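Local coordinates for protein serine-pyruvate aminotransferase (AgxT) (Sulfolobus solfataricus, PDB 3ZRP) that probably transfers the amino group of serine to pyruvate, and perhaps that of alanine to glyoxylate, with pyridoxal 5'-phosphate as its cofactor, at residues A[6-10]-A[323-327]; A[39-44]-A[256-260]; A[55-60]-A[226-231]; A[311-315]-A[359-363]. All blocks are in the same frame, centred on the assembly; numbering follows the deposited sequence.

Contact 1. Residues A[6-10]-A[323-327]; sequences LHVGP and VEFAP
The methyl group of Ala326 sits over the centre of one imidazole face of His7, with CB 3.8 Å from the ring centroid and only 12° off the normal, a CH-pi contact. His7 CG stands opposite the backbone N (chi1 -162°), and that swing brings the ring across to residues 323-327 although its CB does not point at them. The turn of the ring is set from its own segment: ND1 donates to Val8 O at 2.7 Å, with the acceptor close to the ring plane but the donor well above the carbonyl plane. With an alanine here, the Ala326 methyl would probably lose the flat surface it rests on, and the Val8 carbonyl its N-H partner. Val8 meets the same methyl with CG2, 3.8 Å from Ala326 CB, so alanine suits this place, wedged against both a ring and a branched chain. Further along, Leu6 and Val323 pass at a slant, Leu6 CB lying 4.0 Å from Val323 CG1. The CB of Phe325 points away from the loop, yet its CD1 still reaches Leu6 O at 3.6 Å, and its CA approaches the same oxygen at 3.1 Å in a nearly straight C-H...O contact. The N-terminal loop thus packs against the small C-terminal domain of this fold-type I aminotransferase, beside strand 326-327, whose Ala326 pairs with Arg337 of strand 335-339. Helix 346-363 receives Leu6, Val323 and Phe325, helix 311-319 packs on Phe325, Val8 reaches Thr138 of the cofactor site, and Thr29 of the second subunit packs on His7 and Glu324.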
loop_
_atom_site.group_PDB
_atom_site.type_symbol
_atom_site.label_atom_id
_atom_site.label_comp_id
_atom_site.label_asym_id
_atom_site.label_seq_id
_atom_site.Cartn_x
_atom_site.Cartn_y
_atom_site.Cartn_z
ATOM N N LEU A 6 -22.199 -8.720 -5.989
ATOM C CA LEU A 6 -22.323 -7.770 -4.849
ATOM C C LEU A 6 -21.601 -8.279 -3.590
ATOM O O LEU A 6 -22.191 -8.946 -2.725
ATOM C CB LEU A 6 -23.802 -7.454 -4.598
ATOM C CG LEU A 6 -24.543 -6.703 -5.719
ATOM C CD1 LEU A 6 -26.050 -6.715 -5.470
ATOM C CD2 LEU A 6 -24.022 -5.251 -5.918
ATOM N N HIS A 7 -20.313 -7.933 -3.509
ATOM C CA HIS A 7 -19.371 -8.438 -2.494
ATOM C C HIS A 7 -18.891 -7.329 -1.534
ATOM O O HIS A 7 -18.994 -6.138 -1.850
ATOM C CB HIS A 7 -18.151 -9.054 -3.207
ATOM C CG HIS A 7 -17.335 -9.977 -2.351
ATOM N ND1 HIS A 7 -16.360 -9.527 -1.482
ATOM C CD2 HIS A 7 -17.335 -11.325 -2.245
ATOM C CE1 HIS A 7 -15.809 -10.558 -0.866
ATOM N NE2 HIS A 7 -16.381 -11.662 -1.314
ATOM N N VAL A 8 -18.367 -7.729 -0.370
ATOM C CA VAL A 8 -17.627 -6.808 0.511
ATOM C C VAL A 8 -16.289 -6.449 -0.142
ATOM O O VAL A 8 -15.392 -7.286 -0.283
ATOM C CB VAL A 8 -17.443 -7.330 1.965
ATOM C CG1 VAL A 8 -18.801 -7.515 2.632
ATOM C CG2 VAL A 8 -16.617 -8.613 2.009
ATOM N N GLY A 9 -16.179 -5.189 -0.538
ATOM C CA GLY A 9 -15.155 -4.762 -1.478
ATOM C C GLY A 9 -15.711 -4.977 -2.873
ATOM O O GLY A 9 -15.284 -5.909 -3.566
ATOM N N PRO A 10 -16.687 -4.133 -3.290
ATOM C CA PRO A 10 -17.269 -4.278 -4.613
ATOM C C PRO A 10 -16.180 -4.680 -5.586
ATOM O O PRO A 10 -15.121 -4.047 -5.623
ATOM C CB PRO A 10 -17.786 -2.866 -4.941
ATOM C CG PRO A 10 -17.626 -2.045 -3.687
ATOM C CD PRO A 10 -17.269 -2.981 -2.581
ATOM N N VAL A 323 -24.721 -13.000 -9.922
ATOM C CA VAL A 323 -24.234 -12.115 -8.832
ATOM C C VAL A 323 -23.254 -12.839 -7.895
ATOM O O VAL A 323 -23.466 -14.003 -7.548
ATOM C CB VAL A 323 -25.411 -11.533 -7.960
ATOM C CG1 VAL A 323 -24.905 -10.533 -6.915
ATOM C CG2 VAL A 323 -26.463 -10.873 -8.816
ATOM N N GLU A 324 -22.192 -12.146 -7.481
ATOM C CA GLU A 324 -21.306 -12.637 -6.415
ATOM C C GLU A 324 -21.563 -11.895 -5.094
ATOM O O GLU A 324 -21.488 -10.673 -5.047
ATOM C CB GLU A 324 -19.834 -12.507 -6.824
ATOM C CG GLU A 324 -18.847 -13.105 -5.818
ATOM C CD GLU A 324 -17.432 -13.201 -6.356
ATOM O OE1 GLU A 324 -17.255 -13.310 -7.588
ATOM O OE2 GLU A 324 -16.485 -13.172 -5.544
ATOM N N PHE A 325 -21.873 -12.642 -4.035
ATOM C CA PHE A 325 -22.071 -12.088 -2.683
ATOM C C PHE A 325 -20.817 -12.347 -1.826
ATOM O O PHE A 325 -19.783 -12.714 -2.369
ATOM C CB PHE A 325 -23.311 -12.726 -2.060
ATOM C CG PHE A 325 -24.595 -12.425 -2.797
ATOM C CD1 PHE A 325 -25.091 -11.116 -2.866
ATOM C CD2 PHE A 325 -25.326 -13.446 -3.401
ATOM C CE1 PHE A 325 -26.276 -10.835 -3.531
ATOM C CE2 PHE A 325 -26.515 -13.167 -4.062
ATOM C CZ PHE A 325 -26.991 -11.868 -4.132
ATOM N N ALA A 326 -20.898 -12.151 -0.509
ATOM C CA ALA A 326 -19.791 -12.470 0.399
ATOM C C ALA A 326 -20.192 -13.493 1.465
ATOM O O ALA A 326 -21.365 -13.560 1.850
ATOM C CB ALA A 326 -19.195 -11.181 1.047
ATOM N N PRO A 327 -19.226 -14.306 1.947
ATOM C CA PRO A 327 -19.562 -15.266 2.994
ATOM C C PRO A 327 -19.788 -14.598 4.350
ATOM O O PRO A 327 -19.384 -13.460 4.548
ATOM C CB PRO A 327 -18.333 -16.184 3.050
ATOM C CG PRO A 327 -17.218 -15.353 2.555
ATOM C CD PRO A 327 -17.798 -14.368 1.577
#

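Contact 2. Residues A[39-44]-A[256-260]; sequences YSLKGL and FRLIE
Phe256 of helix 246-262 is a knob in a hole formed by Tyr39, Ser40, Gly43 and Leu44 of helix 31-48, a helix-helix contact in the large, cofactor-binding domain of this fold-type I aminotransferase. The short axes come within 10.2 Å of each other, their N-to-C directions 40° apart. Phenylalanine fits because the floor of the hole is backbone: Gly43 CA stands 3.9 Å from the ring centroid, 16° off the normal, a CH-pi contact over the face. Gly43 C and Leu44 N lie over the rim of that same face. Glycine is needed below the ring, since a CB at this position would point toward it and fall 2.5 Å from Phe256 CG. Ser40 lines another side, its CB 3.9 Å from Phe256 CD2, and its hydroxyl bonds back to Ala36 O one turn earlier. Helix 31-48 is itself backed by strand 55-60, on which Ser40 and Leu41 rest.

Tyr39 forms another wall of the hole. Its CG lies anti to the backbone N (chi1 -174°), and the ring reaches across to the other helix, sliding past Phe256 in the opposite direction, with CE2 3.8 Å from Phe256 CB. A tyrosine is long enough to bring its hydroxyl over the neighbouring turn, where a water donates to OE1 of Glu260, in one of that residue's two conformers, and makes weak bonds with Tyr39 OH and Phe256 O. Arg257 turns its guanidinium outward to a salt bridge with Glu254, while its CB and CG lie against the tyrosine hydroxyl: Tyr39 OH comes to 3.2 Å from Arg257 CA.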
loop_
_atom_site.group_PDB
_atom_site.type_symbol
_atom_site.label_atom_id
_atom_site.label_comp_id
_atom_site.label_asym_id
_atom_site.label_seq_id
_atom_site.Cartn_x
_atom_site.Cartn_y
_atom_site.Cartn_z
ATOM N N TYR A 39 -6.653 17.008 -5.216
ATOM C CA TYR A 39 -8.066 16.842 -5.484
ATOM C C TYR A 39 -8.711 15.771 -4.587
ATOM O O TYR A 39 -9.833 15.942 -4.093
ATOM C CB TYR A 39 -8.304 16.555 -6.968
ATOM C CG TYR A 39 -9.766 16.520 -7.319
ATOM C CD1 TYR A 39 -10.442 17.699 -7.699
ATOM C CD2 TYR A 39 -10.494 15.335 -7.236
ATOM C CE1 TYR A 39 -11.807 17.673 -8.022
ATOM C CE2 TYR A 39 -11.846 15.302 -7.551
ATOM C CZ TYR A 39 -12.499 16.476 -7.937
ATOM O OH TYR A 39 -13.839 16.433 -8.236
ATOM N N SER A 40 -8.013 14.653 -4.389
ATOM C CA SER A 40 -8.526 13.600 -3.510
ATOM C C SER A 40 -8.606 14.062 -2.061
ATOM O O SER A 40 -9.575 13.754 -1.355
ATOM C CB SER A 40 -7.673 12.319 -3.651
ATOM O OG SER A 40 -7.740 11.861 -4.978
ATOM N N LEU A 41 -7.591 14.808 -1.623
ATOM C CA LEU A 41 -7.592 15.370 -0.294
ATOM C C LEU A 41 -8.838 16.247 -0.066
ATOM O O LEU A 41 -9.504 16.121 0.971
ATOM C CB LEU A 41 -6.285 16.127 -0.015
ATOM C CG LEU A 41 -5.021 15.258 0.042
ATOM C CD1 LEU A 41 -3.805 16.110 0.139
ATOM C CD2 LEU A 41 -5.065 14.264 1.224
ATOM N N LYS A 42 -9.171 17.097 -1.043
ATOM C CA LYS A 42 -10.392 17.926 -0.946
ATOM C C LYS A 42 -11.661 17.086 -0.948
ATOM O O LYS A 42 -12.603 17.372 -0.200
ATOM C CB LYS A 42 -10.457 18.971 -2.074
ATOM C CG LYS A 42 -9.372 19.990 -1.966
ATOM C CD LYS A 42 -9.435 21.001 -3.088
ATOM C CE LYS A 42 -8.057 21.613 -3.335
ATOM N NZ LYS A 42 -7.549 22.383 -2.166
ATOM N N GLY A 43 -11.647 16.035 -1.773
ATOM C CA GLY A 43 -12.738 15.091 -1.883
ATOM C C GLY A 43 -13.018 14.374 -0.583
ATOM O O GLY A 43 -14.186 14.121 -0.274
ATOM N N LEU A 44 -11.952 14.046 0.167
ATOM C CA LEU A 44 -12.099 13.487 1.508
ATOM C C LEU A 44 -12.851 14.440 2.433
ATOM O O LEU A 44 -13.756 14.021 3.142
ATOM C CB LEU A 44 -10.735 13.093 2.106
ATOM C CG LEU A 44 -10.708 12.114 3.294
ATOM C CD1 LEU A 44 -11.542 10.841 3.081
ATOM C CD2 LEU A 44 -9.275 11.733 3.629
ATOM N N PHE A 256 -13.606 10.490 -6.836
ATOM C CA PHE A 256 -14.126 11.671 -6.153
ATOM C C PHE A 256 -14.826 12.661 -7.108
ATOM O O PHE A 256 -15.796 13.334 -6.701
ATOM C CB PHE A 256 -13.030 12.391 -5.358
ATOM C CG PHE A 256 -12.797 11.829 -3.976
ATOM C CD1 PHE A 256 -13.848 11.727 -3.056
ATOM C CD2 PHE A 256 -11.516 11.430 -3.580
ATOM C CE1 PHE A 256 -13.627 11.215 -1.770
ATOM C CE2 PHE A 256 -11.288 10.926 -2.295
ATOM C CZ PHE A 256 -12.344 10.814 -1.393
ATOM N N ARG A 257 -14.339 12.761 -8.350
ATOM C CA ARG A 257 -14.987 13.636 -9.359
ATOM C C ARG A 257 -16.415 13.147 -9.601
ATOM O O ARG A 257 -17.355 13.929 -9.554
ATOM C CB ARG A 257 -14.186 13.720 -10.668
ATOM C CG ARG A 257 -14.586 14.911 -11.598
ATOM C CD ARG A 257 -13.901 14.829 -12.993
ATOM N NE ARG A 257 -14.235 13.583 -13.695
ATOM C CZ ARG A 257 -15.369 13.366 -14.369
ATOM N NH1 ARG A 257 -16.303 14.316 -14.457
ATOM N NH2 ARG A 257 -15.570 12.195 -14.966
ATOM N N LEU A 258 -16.568 11.837 -9.807
ATOM C CA LEU A 258 -17.883 11.222 -9.994
ATOM C C LEU A 258 -18.817 11.360 -8.774
ATOM O O LEU A 258 -20.012 11.588 -8.947
ATOM C CB LEU A 258 -17.724 9.769 -10.413
ATOM C CG LEU A 258 -16.994 9.607 -11.762
ATOM C CD1 LEU A 258 -16.732 8.138 -12.076
ATOM C CD2 LEU A 258 -17.769 10.310 -12.903
ATOM N N ILE A 259 -18.264 11.267 -7.563
ATOM C CA ILE A 259 -19.034 11.427 -6.317
ATOM C C ILE A 259 -19.554 12.858 -6.189
ATOM O O ILE A 259 -20.734 13.063 -5.864
ATOM C CB ILE A 259 -18.205 10.998 -5.059
ATOM C CG1 ILE A 259 -17.964 9.479 -5.078
ATOM C CG2 ILE A 259 -18.897 11.414 -3.772
ATOM C CD1 ILE A 259 -16.998 8.961 -3.986
ATOM N N GLU A 260 -18.698 13.836 -6.471
ATOM C CA GLU A 260 -19.118 15.237 -6.399
ATOM C C GLU A 260 -20.155 15.542 -7.484
ATOM O O GLU A 260 -21.112 16.265 -7.236
ATOM C CB GLU A 260 -17.932 16.209 -6.455
ATOM C CG GLU A 260 -18.349 17.672 -6.140
ATOM C CD GLU A 260 -17.376 18.420 -5.223
ATOM O OE1 GLU A 260 -16.322 17.863 -4.846
ATOM O OE2 GLU A 260 -17.679 19.577 -4.862
HETATM O O HOH W 1 -14.576 16.108 -5.228
#

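Contact 3. Residues A[55-60]-A[226-231]; sequences QPLIIP and WLPVMR
Pro60 and Ile59 lie over one face of the Trp226 indole. Pro60 CD comes to 3.4 Å from Trp226 CZ2 above the six-membered ring, while Ile59 CG2 sits 4.0 Å from the centroid of the five-membered ring, so aliphatic carbon covers the broad aromatic surface in two CH-pi contacts. Met230, folded back at chi2 (-60°), lays its flexible chain on the strand: its CG is 4.0 Å from Leu57 CG, the two side chains crossing nearly at right angles, and SD takes a weak but straight hydrogen bond from Ile58 N at 3.5 Å. Sulfur suits this place, offering a soft acceptor within apolar packing. At the far end Gln55 CG meets Leu227 CD2 at 3.8 Å.

In the next shell, the Gln55 amide is held by its NE2 bond to Pro56 O at 2.8 Å. Trp226 NE1 bonds to Tyr220 O, and Phe241 meets the indole edge-to-face. Arg231 forms a salt bridge with Asp211.

Gln55, Leu57 and Ile59 pair with strand 197-202, leaving Ile58 N on the outer side, where Pro56 and Pro60 have no N-H to offer. Helix 223-234 packs across strand 55-60, the outermost strand within this chain of the mainly parallel seven-stranded sheet characteristic of the large domain in fold-type I aminotransferases, with a bound pyridoxal phosphate about 7 Å from the Trp226 side chain.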
loop_
_atom_site.group_PDB
_atom_site.type_symbol
_atom_site.label_atom_id
_atom_site.label_comp_id
_atom_site.label_asym_id
_atom_site.label_seq_id
_atom_site.Cartn_x
_atom_site.Cartn_y
_atom_site.Cartn_z
ATOM N N GLN A 55 -7.666 18.204 8.536
ATOM C CA GLN A 55 -6.553 17.808 7.682
ATOM C C GLN A 55 -6.744 16.395 7.096
ATOM O O GLN A 55 -6.747 15.416 7.841
ATOM C CB GLN A 55 -5.236 17.865 8.463
ATOM C CG GLN A 55 -4.009 17.383 7.678
ATOM C CD GLN A 55 -3.703 18.265 6.479
ATOM O OE1 GLN A 55 -3.281 19.399 6.634
ATOM N NE2 GLN A 55 -3.896 17.732 5.278
ATOM N N PRO A 56 -6.897 16.293 5.766
ATOM C CA PRO A 56 -6.960 14.948 5.149
ATOM C C PRO A 56 -5.562 14.342 4.946
ATOM O O PRO A 56 -4.590 15.064 4.717
ATOM C CB PRO A 56 -7.625 15.219 3.802
ATOM C CG PRO A 56 -7.157 16.668 3.475
ATOM C CD PRO A 56 -7.168 17.367 4.791
ATOM N N LEU A 57 -5.457 13.006 5.035
ATOM C CA LEU A 57 -4.234 12.310 4.635
ATOM C C LEU A 57 -4.616 11.042 3.864
ATOM O O LEU A 57 -5.606 10.371 4.197
ATOM C CB LEU A 57 -3.357 11.912 5.838
ATOM C CG LEU A 57 -2.756 12.997 6.742
ATOM C CD1 LEU A 57 -3.630 13.186 7.967
ATOM C CD2 LEU A 57 -1.313 12.726 7.150
ATOM N N ILE A 58 -3.842 10.739 2.833
ATOM C CA ILE A 58 -4.030 9.527 2.051
ATOM C C ILE A 58 -2.724 8.728 2.167
ATOM O O ILE A 58 -1.650 9.233 1.869
ATOM C CB ILE A 58 -4.416 9.890 0.606
ATOM C CG1 ILE A 58 -5.792 10.586 0.610
ATOM C CG2 ILE A 58 -4.379 8.665 -0.321
ATOM C CD1 ILE A 58 -6.163 11.248 -0.745
ATOM N N ILE A 59 -2.804 7.492 2.656
ATOM C CA ILE A 59 -1.571 6.721 2.929
ATOM C C ILE A 59 -1.680 5.385 2.226
ATOM O O ILE A 59 -2.781 4.991 1.856
ATOM C CB ILE A 59 -1.312 6.534 4.458
ATOM C CG1 ILE A 59 -2.453 5.740 5.127
ATOM C CG2 ILE A 59 -1.184 7.937 5.182
ATOM C CD1 ILE A 59 -2.144 5.270 6.587
ATOM N N PRO A 60 -0.530 4.697 2.008
ATOM C CA PRO A 60 -0.667 3.355 1.419
ATOM C C PRO A 60 -1.320 2.342 2.341
ATOM O O PRO A 60 -1.235 2.449 3.568
ATOM C CB PRO A 60 0.791 2.939 1.121
ATOM C CG PRO A 60 1.584 4.246 1.179
ATOM C CD PRO A 60 0.875 5.047 2.237
ATOM N N TRP A 226 3.868 11.418 6.628
ATOM C CA TRP A 226 3.074 11.634 5.417
ATOM C C TRP A 226 2.564 13.075 5.326
ATOM O O TRP A 226 2.265 13.546 4.233
ATOM C CB TRP A 226 1.876 10.698 5.350
ATOM C CG TRP A 226 2.335 9.311 5.131
ATOM C CD1 TRP A 226 2.468 8.347 6.100
ATOM C CD2 TRP A 226 2.850 8.736 3.914
ATOM N NE1 TRP A 226 2.987 7.208 5.539
ATOM C CE2 TRP A 226 3.214 7.409 4.206
ATOM C CE3 TRP A 226 2.997 9.202 2.602
ATOM C CZ2 TRP A 226 3.740 6.521 3.230
ATOM C CZ3 TRP A 226 3.513 8.346 1.631
ATOM C CH2 TRP A 226 3.878 6.999 1.952
ATOM N N LEU A 227 2.473 13.740 6.471
ATOM C CA LEU A 227 1.930 15.117 6.541
ATOM C C LEU A 227 2.592 16.122 5.575
ATOM O O LEU A 227 1.873 16.876 4.911
ATOM C CB LEU A 227 1.965 15.663 7.973
ATOM C CG LEU A 227 0.704 16.007 8.752
ATOM C CD1 LEU A 227 1.090 16.713 10.066
ATOM C CD2 LEU A 227 -0.224 16.885 7.931
ATOM N N PRO A 228 3.941 16.138 5.482
ATOM C CA PRO A 228 4.583 17.049 4.530
ATOM C C PRO A 228 4.173 16.764 3.083
ATOM O O PRO A 228 4.047 17.697 2.285
ATOM C CB PRO A 228 6.088 16.783 4.731
ATOM C CG PRO A 228 6.205 16.222 6.103
ATOM C CD PRO A 228 4.945 15.422 6.297
ATOM N N VAL A 229 3.943 15.496 2.740
ATOM C CA VAL A 229 3.470 15.161 1.395
ATOM C C VAL A 229 2.065 15.706 1.140
ATOM O O VAL A 229 1.800 16.231 0.049
ATOM C CB VAL A 229 3.551 13.616 1.090
ATOM C CG1 VAL A 229 3.161 13.321 -0.359
ATOM C CG2 VAL A 229 4.951 13.099 1.367
ATOM N N MET A 230 1.191 15.630 2.147
ATOM C CA MET A 230 -0.216 16.078 2.025
ATOM C C MET A 230 -0.348 17.599 1.980
ATOM O O MET A 230 -1.044 18.137 1.105
ATOM C CB MET A 230 -1.093 15.511 3.156
ATOM C CG MET A 230 -0.983 13.970 3.306
ATOM S SD MET A 230 -1.486 13.056 1.827
ATOM C CE MET A 230 -0.100 11.922 1.643
ATOM N N ARG A 231 0.308 18.263 2.929
ATOM C CA ARG A 231 0.406 19.727 2.936
ATOM C C ARG A 231 1.043 20.232 1.651
ATOM O O ARG A 231 0.530 21.170 1.014
ATOM C CB ARG A 231 1.196 20.192 4.160
ATOM C CG ARG A 231 0.367 20.212 5.430
ATOM C CD ARG A 231 1.246 20.269 6.654
ATOM N NE ARG A 231 0.453 20.527 7.852
ATOM C CZ ARG A 231 0.903 20.409 9.093
ATOM N NH1 ARG A 231 2.153 20.022 9.321
ATOM N NH2 ARG A 231 0.090 20.662 10.108
#

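Contact 4. Residues A[311-315]-A[359-363]; sequences PQKVL and TLRKL
Val314 of helix 311-319 packs between Leu360 and Leu363 of helix 346-363, joining two helices of the smaller, C-terminal alpha/beta domain of the fold-type I aminotransferase. The short axes approach to 10.2 Å with their N-to-C directions 131° apart, and the two segments bury 212 Å² between them.

Apolar contacts carry most of it. One methyl does the work on the valine: CG2 lies 3.8 Å from Leu360 CD2 and 3.9 Å from Leu363 CD1, and both leucines meet it at a slant. A beta-branched residue fits here, since its single methyl CG2 touches two partners at once. Leu306 lies against both Val314 and Leu360, extending the apolar cluster.

The second kind of contact pairs hydrocarbon with the chain of a charged residue. Leu363 CG stands opposite the carbonyl carbon (chi1 -68°), and its fork divides the labour: CD1 goes to Val314, whereas CD2 lies 3.9 Å from Lys313 CD and rests equally on its CB. Lysine suits this outer position, as its methylenes cover the leucine while its ammonium bends away, where it has a long, weak ion pair with Asp310. An alanine in place of Leu363 would probably open a gap beside Val314 and leave the lysine chain freer to turn.

Among polar groups, Lys362 NZ, in one of two conformers, links the helices by a hydrogen bond to Gly317 O, while Val314 O accepts from Thr318 OG1 within its own helix. Thr359 OG1 bonds back to Val355 O, and the threonine methyl, anti to the backbone N, faces the crossing, with Thr359 CG2 3.8 Å from Val314 O.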
loop_
_atom_site.group_PDB
_atom_site.type_symbol
_atom_site.label_atom_id
_atom_site.label_comp_id
_atom_site.label_asym_id
_atom_site.label_seq_id
_atom_site.Cartn_x
_atom_site.Cartn_y
_atom_site.Cartn_z
ATOM N N PRO A 311 -24.418 -21.887 3.266
ATOM C CA PRO A 311 -24.018 -20.599 2.668
ATOM C C PRO A 311 -22.977 -20.693 1.542
ATOM O O PRO A 311 -23.039 -19.884 0.607
ATOM C CB PRO A 311 -23.475 -19.802 3.859
ATOM C CG PRO A 311 -24.124 -20.408 5.043
ATOM C CD PRO A 311 -24.239 -21.878 4.728
ATOM N N GLN A 312 -22.054 -21.656 1.619
ATOM C CA GLN A 312 -21.080 -21.855 0.545
ATOM C C GLN A 312 -21.779 -22.228 -0.755
ATOM O O GLN A 312 -21.507 -21.633 -1.804
ATOM C CB GLN A 312 -20.022 -22.907 0.904
ATOM C CG GLN A 312 -18.835 -22.377 1.710
ATOM C CD GLN A 312 -18.054 -21.264 1.005
ATOM O OE1 GLN A 312 -17.667 -20.281 1.636
ATOM N NE2 GLN A 312 -17.833 -21.414 -0.301
ATOM N N LYS A 313 -22.695 -23.200 -0.677
ATOM C CA LYS A 313 -23.493 -23.609 -1.832
ATOM C C LYS A 313 -24.260 -22.424 -2.398
ATOM O O LYS A 313 -24.335 -22.252 -3.613
ATOM C CB LYS A 313 -24.451 -24.750 -1.472
ATOM C CG LYS A 313 -23.770 -26.109 -1.320
ATOM C CD LYS A 313 -24.800 -27.240 -1.249
ATOM C CE LYS A 313 -24.138 -28.610 -1.128
ATOM N NZ LYS A 313 -23.490 -28.805 0.201
ATOM N N VAL A 314 -24.805 -21.596 -1.511
ATOM C CA VAL A 314 -25.501 -20.376 -1.930
ATOM C C VAL A 314 -24.552 -19.446 -2.693
ATOM O O VAL A 314 -24.918 -18.931 -3.754
ATOM C CB VAL A 314 -26.190 -19.652 -0.742
ATOM C CG1 VAL A 314 -26.763 -18.301 -1.168
ATOM C CG2 VAL A 314 -27.293 -20.528 -0.170
ATOM N N LEU A 315 -23.333 -19.271 -2.180
ATOM C CA LEU A 315 -22.331 -18.411 -2.829
ATOM C C LEU A 315 -21.914 -18.933 -4.204
ATOM O O LEU A 315 -21.794 -18.158 -5.157
ATOM C CB LEU A 315 -21.090 -18.231 -1.945
ATOM C CG LEU A 315 -21.104 -17.320 -0.703
ATOM C CD1 LEU A 315 -19.693 -17.173 -0.189
ATOM C CD2 LEU A 315 -21.715 -15.954 -0.959
ATOM N N THR A 359 -31.793 -19.181 -6.344
ATOM C CA THR A 359 -30.729 -19.971 -5.751
ATOM C C THR A 359 -31.247 -20.748 -4.521
ATOM O O THR A 359 -30.959 -21.943 -4.362
ATOM C CB THR A 359 -29.506 -19.100 -5.415
ATOM O OG1 THR A 359 -29.141 -18.340 -6.570
ATOM C CG2 THR A 359 -28.325 -19.952 -4.980
ATOM N N LEU A 360 -32.028 -20.074 -3.676
ATOM C CA LEU A 360 -32.559 -20.694 -2.455
ATOM C C LEU A 360 -33.615 -21.770 -2.763
ATOM O O LEU A 360 -33.730 -22.760 -2.030
ATOM C CB LEU A 360 -33.105 -19.635 -1.492
ATOM C CG LEU A 360 -32.086 -18.646 -0.918
ATOM C CD1 LEU A 360 -32.700 -17.774 0.178
ATOM C CD2 LEU A 360 -30.859 -19.362 -0.405
ATOM N N ARG A 361 -34.367 -21.554 -3.845
ATOM C CA ARG A 361 -35.339 -22.522 -4.356
ATOM C C ARG A 361 -34.666 -23.865 -4.644
ATOM O O ARG A 361 -35.136 -24.913 -4.192
ATOM C CB ARG A 361 -35.983 -21.959 -5.626
ATOM C CG ARG A 361 -37.171 -22.742 -6.203
ATOM C CD ARG A 361 -38.241 -21.782 -6.734
ATOM N NE ARG A 361 -38.824 -22.188 -8.019
ATOM C CZ ARG A 361 -40.119 -22.110 -8.322
ATOM N NH1 ARG A 361 -41.004 -21.666 -7.433
ATOM N NH2 ARG A 361 -40.534 -22.495 -9.522
ATOM N N LYS A 362 -33.557 -23.822 -5.386
ATOM C CA LYS A 362 -32.835 -25.030 -5.779
ATOM C C LYS A 362 -32.118 -25.703 -4.609
ATOM O O LYS A 362 -31.682 -26.854 -4.716
ATOM C CB LYS A 362 -31.854 -24.741 -6.927
ATOM C CG LYS A 362 -30.619 -23.919 -6.574
ATOM C CD LYS A 362 -29.896 -23.445 -7.827
ATOM C CE LYS A 362 -28.541 -22.837 -7.493
ATOM N NZ LYS A 362 -27.974 -22.081 -8.647
ATOM N N LEU A 363 -32.000 -24.990 -3.490
ATOM C CA LEU A 363 -31.258 -25.509 -2.336
ATOM C C LEU A 363 -32.126 -25.824 -1.105
ATOM O O LEU A 363 -31.608 -26.240 -0.065
ATOM C CB LEU A 363 -30.095 -24.573 -1.978
ATOM C CG LEU A 363 -28.940 -24.498 -2.982
ATOM C CD1 LEU A 363 -28.177 -23.183 -2.839
ATOM C CD2 LEU A 363 -27.986 -25.681 -2.827
#

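The contacts form two touching pairs. Contacts 2 and 3, centres 15 Å apart, belong to the large domain: helix 31-48 leads into strand 55-60, helix 223-234 precedes helix 246-262, and the pairing 55-60 with 226-231 falls within the span between 39-44 and 256-260. Both lie within the longer span from 6-10 to 323-327. Contacts 1 and 4, also 15 Å apart, share the C-terminal domain and interleave along the chain (6-10, 311-315, 323-327, 359-363); Leu315 packs on Phe325. Contacts 3 and 4 lie about 45 Å apart between centres. Contact 1, spanning most of the chain, ties the N-terminal loop to the small domain near the cofactor site.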